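Local coordinates for protein putative citrate lyase (Ralstonia eutropha, PDB 3QQW) that probably acts as a magnesium-dependent lyase of the citrate lyase family, perhaps cleaving (S)-citramalyl-CoA, and folds as a TIM barrel, at residues A87-P92 against T116-T121; P145-V150 against N169-D174. All coordinates share one frame; numbering follows the deposited sequence.

Contact 1: A87-P92 against T116-T121; sequences ARIHDP and TVPKAT
Two backbone hydrogen bonds join the two segments where Arg88 pairs in parallel with Thr116: Thr116 N donates to Ala87 O at 2.8 Å, and Ile89 N to Thr116 O at 3.1 Å. Both side chains of the pair lie on the same sheet face, their CB atoms 3.8 Å apart.

On this same face Arg88 runs its aliphatic stem, CG anti to the backbone N (chi1 170°), bringing CD to 3.9 Å from Pro118 CB. A bend at chi3 then delivers the guanidinium to Asp54, its salt-bridge partner. Pro118, with no N-H to give, cannot continue the pairing with Ile89 O; its CG packs on that oxygen instead, at 3.2 Å. Pro92 lays CG against Ala120 CB at 4.0 Å, while Lys119 CB meets Asp91 CB at 3.5 Å.

The polar ends have partners of their own: Lys119 NZ forms salt bridges with Glu56 and Asp179, and Asp91 OD2 hydrogen-bonds to Ser93 and, through a water, is linked to Lys119 O.

Arg88 is a predicted substrate ligand and Asp179 a predicted magnesium ligand. The arrangement is that of successive strands in a beta-alpha-beta unit, whose C-terminal ends and following loops line the active-site mouth of a TIM barrel.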
# COMPACT_ATOMS: atom_id res chain seq x y z
N ALA C 87 25.84 12.91 12.58
CA ALA C 87 26.57 11.65 12.73
C ALA C 87 25.66 10.46 12.65
O ALA C 87 24.56 10.49 13.19
CB ALA C 87 27.32 11.63 14.05
N ARG C 88 26.12 9.39 12.02
CA ARG C 88 25.37 8.13 12.01
C ARG C 88 26.01 7.27 13.07
O ARG C 88 27.17 6.93 12.95
CB ARG C 88 25.32 7.43 10.63
CG ARG C 88 24.73 6.02 10.79
CD ARG C 88 24.26 5.29 9.56
NE ARG C 88 25.30 5.13 8.55
CZ ARG C 88 25.08 4.61 7.34
NH1 ARG C 88 23.88 4.14 7.01
NH2 ARG C 88 26.08 4.53 6.46
N ILE C 89 25.25 6.94 14.11
CA ILE C 89 25.68 6.07 15.19
C ILE C 89 25.41 4.63 14.77
O ILE C 89 24.82 4.41 13.73
CB ILE C 89 24.92 6.49 16.50
CG1 ILE C 89 23.37 6.22 16.38
CG2 ILE C 89 25.23 7.99 16.83
CD1 ILE C 89 22.55 6.31 17.66
N HIS C 90 25.80 3.66 15.57
CA HIS C 90 25.55 2.25 15.34
C HIS C 90 24.05 1.91 15.58
O HIS C 90 23.34 2.68 16.23
CB HIS C 90 26.47 1.40 16.26
CG HIS C 90 27.91 1.44 15.83
ND1 HIS C 90 28.79 2.43 16.28
CD2 HIS C 90 28.58 0.64 14.96
CE1 HIS C 90 29.95 2.17 15.71
NE2 HIS C 90 29.87 1.09 14.92
N ASP C 91 23.58 0.76 15.06
CA ASP C 91 22.19 0.37 15.16
C ASP C 91 21.76 0.05 16.62
O ASP C 91 22.62 -0.21 17.47
CB ASP C 91 21.90 -0.79 14.21
CG ASP C 91 22.49 -2.09 14.63
OD1 ASP C 91 23.62 -2.39 14.20
OD2 ASP C 91 21.82 -2.82 15.37
N PRO C 92 20.43 0.05 16.92
CA PRO C 92 19.98 -0.18 18.31
C PRO C 92 20.36 -1.53 18.93
O PRO C 92 20.23 -1.68 20.15
CB PRO C 92 18.45 -0.06 18.20
CG PRO C 92 18.21 0.81 17.00
CD PRO C 92 19.28 0.38 16.04
N THR C 116 21.79 10.18 12.93
CA THR C 116 21.22 9.21 12.01
C THR C 116 21.23 7.86 12.74
O THR C 116 22.28 7.41 13.21
CB THR C 116 21.94 9.23 10.70
OG1 THR C 116 21.77 10.53 10.13
CG2 THR C 116 21.42 8.19 9.73
N VAL C 117 20.04 7.27 12.88
CA VAL C 117 19.84 5.99 13.58
C VAL C 117 19.58 4.90 12.52
O VAL C 117 18.57 4.94 11.80
CB VAL C 117 18.68 6.09 14.61
CG1 VAL C 117 18.45 4.78 15.34
CG2 VAL C 117 18.90 7.24 15.58
N PRO C 118 20.46 3.89 12.45
CA PRO C 118 20.30 2.87 11.41
C PRO C 118 19.69 1.56 11.89
O PRO C 118 19.70 1.26 13.09
CB PRO C 118 21.74 2.62 10.98
CG PRO C 118 22.51 2.78 12.24
CD PRO C 118 21.74 3.72 13.16
N LYS C 119 19.21 0.75 10.93
CA LYS C 119 18.79 -0.63 11.11
C LYS C 119 17.85 -0.92 12.29
O LYS C 119 17.90 -2.03 12.84
CB LYS C 119 20.06 -1.49 11.27
CG LYS C 119 20.63 -2.05 9.98
CD LYS C 119 22.12 -2.36 10.15
CE LYS C 119 22.91 -2.26 8.86
NZ LYS C 119 22.98 -0.86 8.34
N ALA C 120 16.98 0.03 12.68
CA ALA C 120 16.01 -0.29 13.74
C ALA C 120 15.02 -1.30 13.18
O ALA C 120 14.72 -1.24 11.98
CB ALA C 120 15.28 0.95 14.23
N THR C 121 14.62 -2.27 14.00
CA THR C 121 13.74 -3.34 13.55
C THR C 121 12.31 -3.13 14.03
O THR C 121 11.43 -3.90 13.67
CB THR C 121 14.27 -4.70 13.98
OG1 THR C 121 14.40 -4.71 15.41
CG2 THR C 121 15.59 -5.04 13.32
O HOH W 1 18.63 -3.29 15.13

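Contact 2: P145-V150 against N169-D174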
# COMPACT_ATOMS: atom_id res chain seq x y z
N PRO C 145 16.19 20.10 21.25
CA PRO C 145 16.55 18.68 21.09
C PRO C 145 17.34 18.43 19.81
O PRO C 145 17.23 19.19 18.85
CB PRO C 145 15.20 17.97 21.07
CG PRO C 145 14.19 18.99 21.48
CD PRO C 145 14.74 20.31 21.08
N VAL C 146 18.18 17.38 19.83
CA VAL C 146 18.99 16.96 18.68
C VAL C 146 18.03 16.31 17.66
O VAL C 146 17.38 15.32 18.01
CB VAL C 146 20.14 15.98 19.08
CG1 VAL C 146 20.96 15.53 17.87
CG2 VAL C 146 21.05 16.58 20.13
N PRO C 147 17.90 16.86 16.43
CA PRO C 147 17.03 16.24 15.42
C PRO C 147 17.52 14.85 15.07
O PRO C 147 18.71 14.58 15.12
CB PRO C 147 17.12 17.19 14.23
CG PRO C 147 17.62 18.49 14.80
CD PRO C 147 18.58 18.05 15.87
N VAL C 148 16.60 13.95 14.77
CA VAL C 148 16.92 12.55 14.47
C VAL C 148 16.50 12.21 13.03
O VAL C 148 15.45 12.66 12.55
CB VAL C 148 16.24 11.60 15.51
CG1 VAL C 148 16.56 10.15 15.23
CG2 VAL C 148 16.65 11.97 16.94
N HIS C 149 17.35 11.41 12.37
CA HIS C 149 17.16 10.84 11.03
C HIS C 149 17.06 9.35 11.24
O HIS C 149 17.96 8.75 11.84
CB HIS C 149 18.31 11.18 10.08
CG HIS C 149 18.46 12.64 9.75
ND1 HIS C 149 19.28 13.05 8.71
CD2 HIS C 149 17.93 13.74 10.35
CE1 HIS C 149 19.22 14.37 8.70
NE2 HIS C 149 18.42 14.83 9.67
N VAL C 150 15.94 8.76 10.83
CA VAL C 150 15.73 7.33 11.07
C VAL C 150 15.76 6.56 9.76
O VAL C 150 15.01 6.87 8.83
CB VAL C 150 14.41 7.08 11.86
CG1 VAL C 150 14.16 5.61 12.10
CG2 VAL C 150 14.43 7.83 13.18
N ASN C 169 11.07 14.56 17.55
CA ASN C 169 12.36 15.05 17.05
C ASN C 169 12.87 14.36 15.79
O ASN C 169 14.02 14.56 15.45
CB ASN C 169 13.44 15.01 18.15
CG ASN C 169 13.00 15.66 19.43
OD1 ASN C 169 12.26 16.66 19.43
ND2 ASN C 169 13.37 15.07 20.55
N ILE C 170 12.03 13.64 15.06
CA ILE C 170 12.44 13.06 13.78
C ILE C 170 12.21 14.13 12.73
O ILE C 170 11.13 14.75 12.68
CB ILE C 170 11.72 11.72 13.44
CG1 ILE C 170 12.03 10.65 14.52
CG2 ILE C 170 12.08 11.20 12.01
CD1 ILE C 170 11.23 9.37 14.35
N GLU C 171 13.22 14.39 11.92
CA GLU C 171 13.08 15.37 10.84
C GLU C 171 13.31 14.68 9.49
O GLU C 171 12.88 15.22 8.47
CB GLU C 171 13.98 16.60 11.02
CG GLU C 171 15.46 16.29 10.95
CD GLU C 171 16.38 17.49 10.91
OE1 GLU C 171 15.93 18.63 11.18
OE2 GLU C 171 17.58 17.28 10.64
N VAL C 172 13.93 13.49 9.49
CA VAL C 172 14.15 12.74 8.26
C VAL C 172 13.86 11.24 8.47
O VAL C 172 14.20 10.67 9.51
CB VAL C 172 15.58 12.91 7.66
CG1 VAL C 172 15.83 11.97 6.49
CG2 VAL C 172 15.88 14.34 7.24
N LEU C 173 13.25 10.60 7.44
CA LEU C 173 13.10 9.16 7.27
C LEU C 173 13.96 8.82 6.08
O LEU C 173 13.76 9.37 4.99
CB LEU C 173 11.66 8.67 7.11
CG LEU C 173 10.69 8.86 8.29
CD1 LEU C 173 9.37 8.18 7.99
CD2 LEU C 173 11.28 8.29 9.61
N ASP C 174 14.99 7.99 6.30
CA ASP C 174 15.92 7.60 5.25
C ASP C 174 15.58 6.26 4.70
O ASP C 174 15.41 5.31 5.47
CB ASP C 174 17.36 7.56 5.82
CG ASP C 174 17.95 8.88 6.21
OD1 ASP C 174 18.12 9.72 5.33
OD2 ASP C 174 18.31 9.03 7.39
O HOH W 2 20.69 10.79 7.94
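Val148 N donates the shortest backbone hydrogen bond between these strands, to Asn169 O at 2.7 Å. Val148 O in turn accepts from Glu171 N at 2.9 Å, and Ile170 CA adds a weak C-H...O contact to the same oxygen. The register then slips by one residue, for Val148 pairs with Ile170 but His149 with Val172. This beta bulge has Glu171 as its extra residue.

The bulge probably helps Glu171 turn its carboxylate to His149. CG stands between the backbone N and the carbonyl carbon (chi1 65°), and the extended chain beyond brings OE2 to 2.8 Å from His149 NE2. The acceptor lies in the ring plane and uses its anti lone pair, although the carboxylate plane is turned 40° from the ring. With NE2 as donor, the bond fixes the ring's rotation. Val172 CG2 sits over one face, 3.6 Å from the ring centroid and 12° off the normal, in a CH-pi contact, and Tyr114 also stacks on the ring. At the ring's edge, a water links His149 ND1 to Asp174 OD2, while Asp174 OD1 bonds to Trp253.

These are neighbouring parallel strands of the TIM barrel, and their alternating side chains divide its inside from its helix-covered outside. His149 and Val172 share one face. On the other, Val150 CG2 meets Ile170 CD1 at 3.7 Å, and Leu173 CD2 reaches Val150 CB. Branched aliphatic residues suit this layer, where helices 123-139 and 161-164 pack against them. Just before the strands, at their N-terminal ends, Pro145 lies across the amide of Asn169, its CB 3.5 Å from Asn169 ND2.

Overall arrangement
Both contacts are largely buried and belong to one parallel barrel sheet, contact 2 lying nearer the centre of the chain and contact 1 at the mouth. Strands 115-117 and 148-152 are neighbours, so the two contacts join directly: Val117 N is placed for a probable hydrogen bond to His149 O, and Val117 CG2 packs on Val148 CG1. Their chemistry follows position. Contact 1 has few backbone bonds, prolines, and charged chains that include predicted ligand Arg88, and Lys119, which pairs with predicted magnesium ligand Asp179. Contact 2 has a bulge-interrupted run of backbone bonds, an apolar outer layer and an inner-face histidine that carboxylates reach directly and through water; its Pro145 end is exposed.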